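Local coordinates for Ras-associated and pleckstrin homology domains-containing protein 1 (Homo sapiens, PDB 4GN1), which mediates localized membrane signals, is implicated in regulating lamellipodial dynamics and targets EVL and VASP to the leading edge, seen here as its Ras-associating and pleckstrin homology domains, at residues Leu178-Val183 and Asn233-Ala238; Met58-Ile61 and His65-Leu68; Gln189-Lys194 and Ile217-Cys222; Leu49-Ser54 and Leu73-Asp78; Lys96-Tyr101 and Glu117-Glu122. All coordinates share one frame; numbering follows the deposited sequence.

Interaction 1. Residues Leu178-Val183 and Asn233-Ala238; sequences LQLDHV and NGIRIA
Leu-180 reaches from the loop between strands 175-178 and 184-188 to the helix of Asn-233-Ala-238, and its two methyls do all of the touching from the loop side. CD2 lies 3.8 Å from CG2 of Ile-235, while CD1 rests 4.0 Å from CB of Ala-238, one helical turn further on. The leucine therefore sits across two consecutive turns of the helix. Its side chain crosses that of Ile-235 at about a right angle, and the isoleucine offers its short branch: CG2 is anti to the backbone N, whereas CG1 (chi1 -63°) runs beside that nitrogen and takes the long arm elsewhere.

The contact is apolar: no hydrogen bond joins the two segments, and the 128 Å² they bury comes from these three residues. The loop makes a tight turn at this point, with Val-183 N bonded to Leu-180 O at 3.2 Å, and that same carbonyl oxygen also accepts a hydrogen bond from Lys-239 NZ. Within the PH domain, the helix 225-240 carrying this contact is the C-terminal helix of the fold, and Ile-235 also packs on Leu-203 and Leu-205 of strand 202-206.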
# COMPACT_ATOMS: atom_id res chain seq x y z
N LEU A 178 5.95 -6.25 13.39
CA LEU A 178 6.71 -6.05 12.17
C LEU A 178 7.23 -4.62 12.01
O LEU A 178 6.43 -3.67 11.99
CB LEU A 178 5.83 -6.39 10.97
CG LEU A 178 6.41 -6.83 9.63
CD1 LEU A 178 7.25 -8.11 9.74
CD2 LEU A 178 5.25 -7.06 8.69
N GLN A 179 8.56 -4.48 11.91
CA GLN A 179 9.22 -3.23 11.49
C GLN A 179 8.99 -2.98 9.99
O GLN A 179 9.07 -3.91 9.19
CB GLN A 179 10.72 -3.25 11.85
CG GLN A 179 10.96 -3.29 13.35
CD GLN A 179 12.30 -2.71 13.82
OE1 GLN A 179 13.05 -2.07 13.06
NE2 GLN A 179 12.60 -2.94 15.10
N LEU A 180 8.70 -1.73 9.62
CA LEU A 180 8.22 -1.41 8.27
C LEU A 180 9.32 -1.04 7.23
O LEU A 180 9.07 -1.00 6.01
CB LEU A 180 7.15 -0.30 8.34
CG LEU A 180 5.81 -0.70 8.98
CD1 LEU A 180 4.87 0.50 9.09
CD2 LEU A 180 5.13 -1.88 8.25
N ASP A 181 10.52 -0.79 7.71
CA ASP A 181 11.62 -0.37 6.83
C ASP A 181 11.78 -1.19 5.55
O ASP A 181 12.09 -0.62 4.52
CB ASP A 181 12.93 -0.42 7.60
CG ASP A 181 12.86 0.35 8.84
OD1 ASP A 181 13.19 1.53 8.77
OD2 ASP A 181 12.40 -0.20 9.87
N HIS A 182 11.64 -2.51 5.65
CA HIS A 182 11.90 -3.40 4.52
C HIS A 182 10.72 -4.30 4.22
O HIS A 182 10.91 -5.45 3.81
CB HIS A 182 13.19 -4.23 4.73
CG HIS A 182 14.40 -3.39 5.10
ND1 HIS A 182 15.01 -2.54 4.21
CD2 HIS A 182 15.09 -3.26 6.30
CE1 HIS A 182 16.03 -1.92 4.82
NE2 HIS A 182 16.08 -2.36 6.10
N VAL A 183 9.51 -3.79 4.45
CA VAL A 183 8.31 -4.44 3.95
C VAL A 183 7.44 -3.46 3.16
O VAL A 183 7.25 -2.30 3.55
CB VAL A 183 7.45 -5.12 5.07
CG1 VAL A 183 8.27 -6.15 5.85
CG2 VAL A 183 6.80 -4.10 6.00
N ASN A 233 -3.40 3.05 4.65
CA ASN A 233 -2.87 4.41 4.59
C ASN A 233 -1.91 4.72 5.73
O ASN A 233 -0.80 5.28 5.51
CB ASN A 233 -3.99 5.44 4.45
CG ASN A 233 -4.55 5.47 3.03
OD1 ASN A 233 -3.86 5.85 2.10
ND2 ASN A 233 -5.80 5.04 2.87
N GLY A 234 -2.30 4.31 6.93
CA GLY A 234 -1.46 4.50 8.10
C GLY A 234 -0.10 3.87 7.85
O GLY A 234 0.92 4.54 7.93
N ILE A 235 -0.10 2.58 7.53
CA ILE A 235 1.14 1.87 7.22
C ILE A 235 1.99 2.61 6.19
O ILE A 235 3.20 2.74 6.36
CB ILE A 235 0.88 0.40 6.84
CG1 ILE A 235 0.25 -0.30 8.05
CG2 ILE A 235 2.18 -0.31 6.43
CD1 ILE A 235 -0.30 -1.67 7.74
N ARG A 236 1.34 3.14 5.16
CA ARG A 236 2.03 3.88 4.11
C ARG A 236 2.71 5.15 4.63
O ARG A 236 3.87 5.42 4.30
CB ARG A 236 1.07 4.18 2.95
CG ARG A 236 0.79 2.96 2.07
CD ARG A 236 -0.35 3.21 1.10
NE ARG A 236 0.07 4.10 0.03
CZ ARG A 236 -0.58 5.18 -0.36
NH1 ARG A 236 -1.71 5.54 0.24
NH2 ARG A 236 -0.08 5.91 -1.36
N ILE A 237 1.99 5.92 5.45
CA ILE A 237 2.57 7.12 6.07
C ILE A 237 3.83 6.77 6.86
O ILE A 237 4.89 7.33 6.62
CB ILE A 237 1.57 7.84 6.98
CG1 ILE A 237 0.41 8.34 6.12
CG2 ILE A 237 2.27 8.97 7.74
CD1 ILE A 237 -0.77 8.86 6.90
N ALA A 238 3.69 5.82 7.77
CA ALA A 238 4.79 5.38 8.64
C ALA A 238 5.97 4.77 7.86
O ALA A 238 7.10 4.80 8.34
CB ALA A 238 4.25 4.37 9.63

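Interaction 2. Residues Met58-Ile61 and His65-Leu68; sequences MERI and HENL
Arg-60 and Glu-66 meet end-on in a two-pronged salt bridge, the only close contact between residues 58-61 and 65-68. The ionic pairing uses both terminal nitrogens, each with its own oxygen: Arg-60 NH1 donates to Glu-66 OE2 at 3.0 Å with an N-H...O angle of 160°, and Arg-60 NH2 donates to Glu-66 OE1 at 3.1 Å. Both oxygens are approached on the syn side, OE2 through its syn lone pair and OE1 with the donor somewhat above the carboxylate plane. The two flat groups are turned 36° against each other, yet both oxygens stay near the guanidinium plane. Arg-60 gets there by an extended chain from CG to NE, which carries the charge straight off the strand toward the oncoming glutamate.

Further hydrogen bonds fix both groups. Glu-66 OE2 also accepts from the backbone N of Glu-63, and OE1 from Asn-71 ND2, so each oxygen has a second partner. On the arginine, NH2 also meets a malonate ion, probably from the crystallisation liquor, and the acidic partners around the guanidinium balance its charge.

The arrangement belongs to the Ras-associating domain, a ubiquitin-like fold, where it ties a sheet strand to the start of the short helix 68-72, N-capped by Asn-67.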
# COMPACT_ATOMS: atom_id res chain seq x y z
N MET A 58 -1.70 -11.25 -4.77
CA MET A 58 -1.90 -9.97 -4.13
C MET A 58 -1.37 -8.85 -5.04
O MET A 58 -0.78 -9.11 -6.09
CB MET A 58 -1.20 -9.96 -2.75
CG MET A 58 0.29 -10.19 -2.86
SD MET A 58 1.17 -10.23 -1.29
CE MET A 58 0.90 -11.94 -0.82
N GLU A 59 -1.56 -7.59 -4.65
CA GLU A 59 -1.13 -6.52 -5.54
C GLU A 59 -0.86 -5.24 -4.78
O GLU A 59 -1.45 -5.03 -3.72
CB GLU A 59 -2.19 -6.27 -6.60
CG GLU A 59 -3.46 -5.67 -6.03
CD GLU A 59 -4.45 -5.22 -7.09
OE1 GLU A 59 -4.52 -5.87 -8.18
OE2 GLU A 59 -5.18 -4.22 -6.79
N ARG A 60 0.02 -4.39 -5.30
CA ARG A 60 0.17 -3.07 -4.71
C ARG A 60 0.29 -1.99 -5.76
O ARG A 60 0.77 -2.24 -6.88
CB ARG A 60 1.35 -3.01 -3.73
CG ARG A 60 2.75 -3.19 -4.31
CD ARG A 60 3.85 -2.96 -3.24
NE ARG A 60 5.17 -2.79 -3.85
CZ ARG A 60 5.81 -1.61 -3.95
NH1 ARG A 60 5.27 -0.49 -3.46
NH2 ARG A 60 7.00 -1.54 -4.54
N ILE A 61 -0.16 -0.81 -5.40
CA ILE A 61 0.08 0.37 -6.20
C ILE A 61 1.45 0.90 -5.79
O ILE A 61 1.68 1.19 -4.63
CB ILE A 61 -0.99 1.43 -5.95
CG1 ILE A 61 -2.38 0.86 -6.23
CG2 ILE A 61 -0.72 2.71 -6.77
CD1 ILE A 61 -3.47 1.47 -5.38
N HIS A 65 7.41 7.80 -6.52
CA HIS A 65 8.81 8.10 -6.36
C HIS A 65 9.71 6.92 -6.53
O HIS A 65 10.93 7.07 -6.42
CB HIS A 65 9.04 8.70 -4.98
CG HIS A 65 8.88 7.72 -3.82
ND1 HIS A 65 9.94 7.23 -3.11
CD2 HIS A 65 7.75 7.20 -3.22
CE1 HIS A 65 9.51 6.45 -2.13
NE2 HIS A 65 8.17 6.40 -2.20
N GLU A 66 9.15 5.75 -6.76
CA GLU A 66 9.94 4.52 -6.71
C GLU A 66 10.59 4.29 -8.06
O GLU A 66 9.98 4.54 -9.11
CB GLU A 66 9.06 3.31 -6.35
CG GLU A 66 8.55 3.33 -4.93
CD GLU A 66 7.95 2.01 -4.50
OE1 GLU A 66 8.74 1.05 -4.23
OE2 GLU A 66 6.70 1.95 -4.41
N ASN A 67 11.83 3.81 -8.00
CA ASN A 67 12.54 3.40 -9.18
C ASN A 67 11.88 2.09 -9.68
O ASN A 67 11.85 1.08 -8.97
CB ASN A 67 14.03 3.24 -8.85
CG ASN A 67 14.90 3.02 -10.08
OD1 ASN A 67 14.88 1.95 -10.69
ND2 ASN A 67 15.68 4.01 -10.43
N LEU A 68 11.29 2.14 -10.87
CA LEU A 68 10.62 0.96 -11.41
C LEU A 68 11.57 -0.22 -11.64
O LEU A 68 11.32 -1.35 -11.18
CB LEU A 68 9.86 1.30 -12.70
CG LEU A 68 9.04 0.13 -13.29
CD1 LEU A 68 8.11 -0.49 -12.23
CD2 LEU A 68 8.29 0.55 -14.55

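Interaction 3. Residues Gln189-Lys194 and Ile217-Cys222; sequences QDYRNK and IKYLCC
Tyr-191 opens the short helix 191-194, and its CA lies 8.9 Å from that of Cys-221 on strand 218-221, the nearest CA pair of the two segments. No backbone bond spans such a gap, so side chains alone bridge it. Asp-190, at the N-cap position, has positive phi (63°), and its carbonyl O accepts the helical bond from Lys-194 N at 3.2 Å. Its carboxylate makes no capping bond but takes a straight one from Asn-193: ND2 to OD1 is 3.0 Å at 172°, lying in the amide plane and using the syn lone pair.

Both segments belong to the PH domain, in which the helix 191-194 fills part of the connection between strands 184-188 and 202-206, and strand 218-221 runs antiparallel beside 202-206. Tyr-191 also packs on Cys-202 and Val-204 of that intervening strand.

The bridge consists of two obliquely inclined tyrosine rings, with centroids 5.9 Å apart and planes at 50°. Tyr-191 CE2 comes to the edge of the Tyr-219 ring, near its plane, 3.6 Å from CD1. Tyr-195 meets both rings, edge-to-face with Tyr-191, and Lys-141 makes a cation-pi contact with Tyr-219. The hydroxyl of Tyr-191, a site phosphorylated by ABL1 but unmodified here, is hydrogen-bonded to the carbonyl O of Leu-56.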
# COMPACT_ATOMS: atom_id res chain seq x y z
N GLN A 189 -6.07 -10.53 -2.94
CA GLN A 189 -7.20 -10.69 -3.86
C GLN A 189 -7.92 -11.98 -3.60
O GLN A 189 -7.34 -13.06 -3.81
CB GLN A 189 -6.74 -10.65 -5.32
CG GLN A 189 -6.18 -9.30 -5.76
CD GLN A 189 -6.96 -8.16 -5.13
OE1 GLN A 189 -8.20 -8.06 -5.27
NE2 GLN A 189 -6.26 -7.29 -4.40
N ASP A 190 -9.16 -11.88 -3.14
CA ASP A 190 -10.02 -13.04 -2.96
C ASP A 190 -9.45 -14.02 -1.91
O ASP A 190 -9.42 -15.23 -2.09
CB ASP A 190 -10.25 -13.74 -4.31
CG ASP A 190 -11.30 -14.84 -4.22
OD1 ASP A 190 -11.09 -15.91 -4.83
OD2 ASP A 190 -12.33 -14.64 -3.52
N TYR A 191 -8.99 -13.46 -0.80
CA TYR A 191 -8.39 -14.25 0.27
C TYR A 191 -9.44 -15.06 1.02
O TYR A 191 -9.13 -16.07 1.66
CB TYR A 191 -7.54 -13.34 1.18
CG TYR A 191 -6.13 -13.12 0.67
CD1 TYR A 191 -5.78 -13.48 -0.64
CD2 TYR A 191 -5.14 -12.56 1.48
CE1 TYR A 191 -4.49 -13.30 -1.10
CE2 TYR A 191 -3.85 -12.37 1.03
CZ TYR A 191 -3.52 -12.74 -0.26
OH TYR A 191 -2.24 -12.56 -0.74
N ARG A 192 -10.69 -14.59 0.94
CA ARG A 192 -11.87 -15.34 1.35
C ARG A 192 -11.74 -16.81 0.98
O ARG A 192 -11.85 -17.68 1.83
CB ARG A 192 -13.09 -14.77 0.65
CG ARG A 192 -14.00 -13.94 1.54
CD ARG A 192 -14.59 -14.81 2.62
NE ARG A 192 -16.01 -14.52 2.78
CZ ARG A 192 -16.80 -15.08 3.69
NH1 ARG A 192 -16.34 -15.98 4.55
NH2 ARG A 192 -18.07 -14.73 3.72
N ASN A 193 -11.49 -17.04 -0.30
CA ASN A 193 -11.33 -18.37 -0.85
C ASN A 193 -9.92 -18.98 -0.69
O ASN A 193 -9.78 -20.08 -0.15
CB ASN A 193 -11.72 -18.35 -2.32
CG ASN A 193 -13.19 -18.07 -2.53
OD1 ASN A 193 -14.05 -18.66 -1.89
ND2 ASN A 193 -13.49 -17.17 -3.46
N LYS A 194 -8.89 -18.27 -1.14
CA LYS A 194 -7.52 -18.79 -1.16
C LYS A 194 -6.92 -19.08 0.22
O LYS A 194 -6.17 -20.05 0.37
CB LYS A 194 -6.58 -17.89 -2.01
CG LYS A 194 -5.10 -18.27 -1.95
CD LYS A 194 -4.29 -17.76 -3.13
CE LYS A 194 -3.04 -18.61 -3.34
NZ LYS A 194 -3.33 -20.08 -3.40
N ILE A 217 5.88 -13.81 5.39
CA ILE A 217 4.80 -13.02 4.85
C ILE A 217 3.76 -12.93 5.96
O ILE A 217 3.40 -13.95 6.54
CB ILE A 217 4.21 -13.68 3.59
CG1 ILE A 217 5.31 -13.92 2.53
CG2 ILE A 217 3.09 -12.83 3.04
CD1 ILE A 217 4.92 -14.78 1.34
N LYS A 218 3.29 -11.71 6.26
CA LYS A 218 2.25 -11.49 7.26
C LYS A 218 0.92 -11.18 6.58
O LYS A 218 0.84 -10.32 5.70
CB LYS A 218 2.64 -10.33 8.16
CG LYS A 218 3.93 -10.56 8.92
CD LYS A 218 3.75 -11.70 9.90
CE LYS A 218 4.95 -11.88 10.81
NZ LYS A 218 4.92 -13.25 11.38
N TYR A 219 -0.13 -11.89 7.01
CA TYR A 219 -1.47 -11.71 6.44
C TYR A 219 -2.46 -11.16 7.45
O TYR A 219 -2.64 -11.73 8.52
CB TYR A 219 -2.00 -13.03 5.93
CG TYR A 219 -1.16 -13.67 4.86
CD1 TYR A 219 -1.52 -13.56 3.55
CD2 TYR A 219 -0.02 -14.40 5.19
CE1 TYR A 219 -0.77 -14.16 2.56
CE2 TYR A 219 0.75 -15.01 4.21
CZ TYR A 219 0.36 -14.88 2.89
OH TYR A 219 1.08 -15.45 1.88
N LEU A 220 -3.11 -10.06 7.10
CA LEU A 220 -4.06 -9.41 8.00
C LEU A 220 -5.43 -9.26 7.34
O LEU A 220 -5.52 -8.99 6.13
CB LEU A 220 -3.54 -8.05 8.43
CG LEU A 220 -2.25 -8.06 9.24
CD1 LEU A 220 -1.65 -6.66 9.41
CD2 LEU A 220 -2.49 -8.72 10.59
N CYS A 221 -6.49 -9.45 8.12
CA CYS A 221 -7.86 -9.33 7.62
C CYS A 221 -8.64 -8.33 8.46
O CYS A 221 -8.60 -8.37 9.70
CB CYS A 221 -8.57 -10.68 7.63
SG CYS A 221 -10.24 -10.64 6.96
N CYS A 222 -9.36 -7.43 7.79
CA CYS A 222 -10.05 -6.37 8.48
C CYS A 222 -11.54 -6.63 8.46
O CYS A 222 -12.03 -7.37 7.60
CB CYS A 222 -9.74 -5.04 7.81
SG CYS A 222 -7.98 -4.67 7.76

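Interaction 4. Residues Leu49-Ser54 and Leu73-Asp78; sequences LVETVS and LNWTRD
Trp-75 NE1 donates a hydrogen bond to Glu-51 OE2, 3.1 Å long with an N-H...O angle of 160°, and this bond is the one polar link between the segments. The oxygen lies in the plane of the indole, at its nitrogen edge, and is met nearly head-on in line with the carboxylate C-O bond. Carboxylate and ring planes are 31° apart, and the two side chains run past each other in opposite directions. The same oxygen also lies 3.8 Å from Trp-75 CE2, so contact is limited to the pyrrole side and the adjoining rim of the benzo ring.

Glu-51 reaches this point from the strand with CG set between its backbone N and carbonyl carbon (chi1 72°) and the rest of the chain extended. One step outward, its other oxygen, OE1, is in a salt bridge with Arg-60 NE of the adjacent strand, so the carboxylate is held through both oxygens, which should restrict its rotation. Leu-83 of strand 83-87 touches both the glutamate and the tryptophan, and Asn-81 packs against the ring as well. Beyond Trp-75 the loop is braced within itself by Thr-76 OG1 and Asp-78 OD1, 3.0 Å apart in a hydrogen bond.

The bond joins strand 47-53, which lies between 83-87 and 58-61 in the sheet of the ubiquitin-like Ras-associating domain, to the loop that leads from helix 68-72 into strand 83-87.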
# COMPACT_ATOMS: atom_id res chain seq x y z
N LEU A 49 0.30 2.71 -11.42
CA LEU A 49 0.95 1.52 -11.89
C LEU A 49 0.88 0.55 -10.74
O LEU A 49 1.27 0.86 -9.58
CB LEU A 49 2.40 1.79 -12.30
CG LEU A 49 3.05 0.75 -13.20
CD1 LEU A 49 2.43 0.65 -14.60
CD2 LEU A 49 4.54 1.05 -13.30
N VAL A 50 0.35 -0.62 -11.05
CA VAL A 50 0.04 -1.63 -10.07
C VAL A 50 0.84 -2.88 -10.45
O VAL A 50 0.89 -3.25 -11.63
CB VAL A 50 -1.47 -1.93 -10.14
CG1 VAL A 50 -1.86 -3.04 -9.19
CG2 VAL A 50 -2.29 -0.66 -9.89
N GLU A 51 1.46 -3.53 -9.46
CA GLU A 51 2.08 -4.85 -9.70
C GLU A 51 1.28 -5.94 -9.01
O GLU A 51 0.76 -5.71 -7.91
CB GLU A 51 3.57 -4.90 -9.28
CG GLU A 51 3.87 -4.89 -7.78
CD GLU A 51 5.36 -4.92 -7.45
OE1 GLU A 51 5.73 -4.46 -6.36
OE2 GLU A 51 6.17 -5.39 -8.26
N THR A 52 1.14 -7.09 -9.66
CA THR A 52 0.63 -8.25 -8.96
C THR A 52 1.83 -9.13 -8.59
O THR A 52 2.82 -9.17 -9.34
CB THR A 52 -0.38 -9.09 -9.79
OG1 THR A 52 0.29 -9.73 -10.89
CG2 THR A 52 -1.59 -8.26 -10.26
N VAL A 53 1.76 -9.77 -7.42
CA VAL A 53 2.70 -10.84 -7.09
C VAL A 53 1.93 -12.13 -7.29
O VAL A 53 1.03 -12.47 -6.53
CB VAL A 53 3.29 -10.72 -5.68
CG1 VAL A 53 4.27 -11.85 -5.43
CG2 VAL A 53 4.04 -9.39 -5.53
N SER A 54 2.28 -12.81 -8.38
CA SER A 54 1.45 -13.86 -8.94
C SER A 54 1.38 -15.13 -8.09
O SER A 54 0.32 -15.73 -7.97
CB SER A 54 1.94 -14.20 -10.34
OG SER A 54 0.93 -14.89 -11.03
N LEU A 73 13.74 -5.86 -10.68
CA LEU A 73 14.83 -6.79 -10.41
C LEU A 73 14.53 -7.75 -9.24
O LEU A 73 15.11 -8.83 -9.17
CB LEU A 73 16.15 -6.06 -10.16
CG LEU A 73 16.69 -5.23 -11.32
CD1 LEU A 73 17.99 -4.53 -10.97
CD2 LEU A 73 16.86 -6.08 -12.57
N ASN A 74 13.62 -7.36 -8.34
CA ASN A 74 13.12 -8.29 -7.34
C ASN A 74 12.30 -9.46 -7.86
O ASN A 74 12.05 -10.40 -7.14
CB ASN A 74 12.31 -7.54 -6.30
CG ASN A 74 13.17 -6.65 -5.46
OD1 ASN A 74 14.32 -6.97 -5.17
ND2 ASN A 74 12.62 -5.53 -5.05
N TRP A 75 11.89 -9.42 -9.11
CA TRP A 75 11.05 -10.48 -9.64
C TRP A 75 11.88 -11.70 -9.90
O TRP A 75 13.09 -11.58 -10.13
CB TRP A 75 10.39 -10.00 -10.93
CG TRP A 75 9.26 -9.00 -10.73
CD1 TRP A 75 8.96 -8.24 -9.59
CD2 TRP A 75 8.26 -8.58 -11.74
NE1 TRP A 75 7.87 -7.44 -9.81
CE2 TRP A 75 7.40 -7.59 -11.08
CE3 TRP A 75 8.00 -8.94 -13.07
CZ2 TRP A 75 6.33 -7.01 -11.73
CZ3 TRP A 75 6.92 -8.33 -13.72
CH2 TRP A 75 6.10 -7.39 -13.06
N THR A 76 11.30 -12.89 -9.86
CA THR A 76 12.08 -14.08 -10.26
C THR A 76 12.28 -14.08 -11.79
O THR A 76 11.53 -13.43 -12.54
CB THR A 76 11.49 -15.42 -9.77
OG1 THR A 76 10.14 -15.56 -10.22
CG2 THR A 76 11.52 -15.49 -8.28
N ARG A 77 13.30 -14.80 -12.24
CA ARG A 77 13.55 -14.96 -13.69
C ARG A 77 12.26 -15.34 -14.46
O ARG A 77 11.96 -14.75 -15.51
CB ARG A 77 14.67 -16.01 -13.91
CG ARG A 77 15.92 -15.74 -13.08
CD ARG A 77 17.16 -16.50 -13.55
NE ARG A 77 18.40 -15.73 -13.32
CZ ARG A 77 19.02 -15.58 -12.14
NH1 ARG A 77 18.54 -16.15 -11.04
NH2 ARG A 77 20.14 -14.86 -12.07
N ASP A 78 11.52 -16.29 -13.89
CA ASP A 78 10.29 -16.86 -14.47
C ASP A 78 9.01 -16.26 -13.85
O ASP A 78 7.96 -16.91 -13.82
CB ASP A 78 10.28 -18.38 -14.27
CG ASP A 78 10.41 -18.79 -12.80
OD1 ASP A 78 10.77 -17.96 -11.95
OD2 ASP A 78 10.16 -19.97 -12.47

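Interaction 5. Residues Lys96-Tyr101 and Glu117-Glu122; sequences KNPQNY and EVLLEE
Pro-98 lays its ring against Leu-119 and Leu-120, a packing of a loop against a helix in which the turn after helix 93-96 rests on helix 113-124. The two leucines approach the proline differently. Leu-120 crosses its ring at about a right angle and puts CD2 3.4 Å from Pro-98 CB, with CG of the ring next at 3.8 Å. Leu-119 comes at a slant, its CD2 3.8 Å from Pro-98 CB and also 3.6 Å from Gln-99 N, so that this one methyl lies over the junction of the two residues. The neighbouring positions on the helix and their different first torsions together set the two approaches: CG of Leu-119 is anti to the backbone N (chi1 -179°), whereas in Leu-120 it is beside that nitrogen (chi1 -55°), and the two side chains thus spread to grip the proline at separate points.

The burial is 170 Å² in all and mainly apolar, with no hydrogen bond between the segments. Around it, Leu-120 also packs on Phe-95 and Leu-102, and Leu-119 on Met-111. Lys-116, one residue before the helical segment, reaches back to the turn, where its NZ donates to Asn-97 OD1 and to the carbonyl O of Lys-96.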
# COMPACT_ATOMS: atom_id res chain seq x y z
N LYS A 96 -6.81 13.62 -0.69
CA LYS A 96 -8.05 14.28 -1.07
C LYS A 96 -8.95 14.56 0.14
O LYS A 96 -9.56 15.63 0.22
CB LYS A 96 -8.81 13.41 -2.06
CG LYS A 96 -8.02 13.01 -3.29
CD LYS A 96 -8.96 12.51 -4.37
CE LYS A 96 -8.26 11.66 -5.41
NZ LYS A 96 -9.24 10.70 -5.98
N ASN A 97 -9.03 13.59 1.06
CA ASN A 97 -9.81 13.70 2.30
C ASN A 97 -9.09 13.24 3.58
O ASN A 97 -9.48 12.24 4.20
CB ASN A 97 -11.14 12.95 2.14
CG ASN A 97 -12.07 13.63 1.14
OD1 ASN A 97 -12.48 14.78 1.32
ND2 ASN A 97 -12.40 12.91 0.07
N PRO A 98 -8.04 13.97 4.00
CA PRO A 98 -7.20 13.60 5.16
C PRO A 98 -7.96 13.54 6.50
O PRO A 98 -7.59 12.75 7.39
CB PRO A 98 -6.15 14.71 5.19
CG PRO A 98 -6.81 15.88 4.51
CD PRO A 98 -7.61 15.26 3.41
N GLN A 99 -9.01 14.35 6.63
CA GLN A 99 -9.85 14.32 7.83
C GLN A 99 -10.39 12.90 8.09
O GLN A 99 -10.77 12.53 9.21
CB GLN A 99 -10.97 15.36 7.70
CG GLN A 99 -12.13 14.95 6.82
CD GLN A 99 -11.83 15.02 5.34
OE1 GLN A 99 -10.68 15.23 4.93
NE2 GLN A 99 -12.86 14.86 4.52
N ASN A 100 -10.38 12.08 7.04
CA ASN A 100 -10.84 10.70 7.18
C ASN A 100 -9.78 9.68 7.54
O ASN A 100 -10.11 8.52 7.79
CB ASN A 100 -11.61 10.29 5.94
CG ASN A 100 -12.91 11.02 5.84
OD1 ASN A 100 -13.59 11.23 6.85
ND2 ASN A 100 -13.27 11.44 4.64
N TYR A 101 -8.53 10.11 7.64
CA TYR A 101 -7.46 9.18 7.97
C TYR A 101 -6.62 9.66 9.12
O TYR A 101 -6.22 8.84 9.96
CB TYR A 101 -6.58 8.90 6.75
CG TYR A 101 -7.37 8.37 5.59
CD1 TYR A 101 -8.09 9.24 4.76
CD2 TYR A 101 -7.42 7.00 5.32
CE1 TYR A 101 -8.82 8.76 3.69
CE2 TYR A 101 -8.16 6.50 4.26
CZ TYR A 101 -8.85 7.39 3.45
OH TYR A 101 -9.60 6.93 2.39
N GLU A 117 -5.57 21.27 3.58
CA GLU A 117 -4.21 21.78 3.35
C GLU A 117 -3.45 21.94 4.68
O GLU A 117 -2.37 21.37 4.85
CB GLU A 117 -4.29 23.12 2.62
CG GLU A 117 -3.32 23.26 1.46
CD GLU A 117 -3.12 24.71 1.01
OE1 GLU A 117 -3.88 25.63 1.43
OE2 GLU A 117 -2.17 24.94 0.21
N VAL A 118 -4.02 22.70 5.61
CA VAL A 118 -3.42 22.89 6.92
C VAL A 118 -3.13 21.54 7.59
O VAL A 118 -2.04 21.30 8.11
CB VAL A 118 -4.29 23.79 7.85
CG1 VAL A 118 -3.82 23.71 9.30
CG2 VAL A 118 -4.29 25.23 7.37
N LEU A 119 -4.12 20.65 7.56
CA LEU A 119 -4.00 19.37 8.23
C LEU A 119 -2.85 18.50 7.69
O LEU A 119 -2.20 17.77 8.45
CB LEU A 119 -5.34 18.64 8.14
CG LEU A 119 -5.50 17.26 8.79
CD1 LEU A 119 -5.37 17.39 10.31
CD2 LEU A 119 -6.85 16.66 8.40
N LEU A 120 -2.58 18.56 6.38
CA LEU A 120 -1.50 17.76 5.78
C LEU A 120 -0.16 18.41 6.10
O LEU A 120 0.82 17.72 6.35
CB LEU A 120 -1.67 17.59 4.26
CG LEU A 120 -2.99 17.00 3.76
CD1 LEU A 120 -3.22 17.34 2.30
CD2 LEU A 120 -3.05 15.50 4.01
N GLU A 121 -0.13 19.74 6.08
CA GLU A 121 1.06 20.46 6.51
C GLU A 121 1.46 20.06 7.92
O GLU A 121 2.60 19.66 8.14
CB GLU A 121 0.86 21.96 6.38
CG GLU A 121 1.13 22.42 4.96
CD GLU A 121 0.47 23.74 4.65
OE1 GLU A 121 0.03 24.42 5.60
OE2 GLU A 121 0.40 24.10 3.46
N GLU A 122 0.51 20.13 8.86
CA GLU A 122 0.75 19.73 10.24
C GLU A 122 1.30 18.30 10.39
O GLU A 122 2.17 18.06 11.22
CB GLU A 122 -0.53 19.88 11.09
CG GLU A 122 -0.96 21.33 11.36
CD GLU A 122 -2.20 21.44 12.26
OE1 GLU A 122 -2.97 20.46 12.39
OE2 GLU A 122 -2.43 22.54 12.84

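Overall arrangement
From the N terminus, interaction 4 (49-54 with 73-78) closes a loop in the Ras-associating domain, and interaction 2 (58-61 with 65-68) closes a shorter one within it; they join directly through the neighbouring strands 47-53 and 58-61. Interaction 5 follows in series, closing the loop from 96-101 to 117-122. In the PH domain, interaction 1 spans 178-183 to 233-238 and encloses interaction 3, strand 218-221 running on to helix 225-240; no pair crosses. Links between the parts come at Tyr-101, beside Asn-233 (interactions 5 and 1), and at Met-58, packed on Tyr-191 (interactions 2 and 3). Interactions 4 and 5 lie farthest apart, their centres about 33 Å from each other.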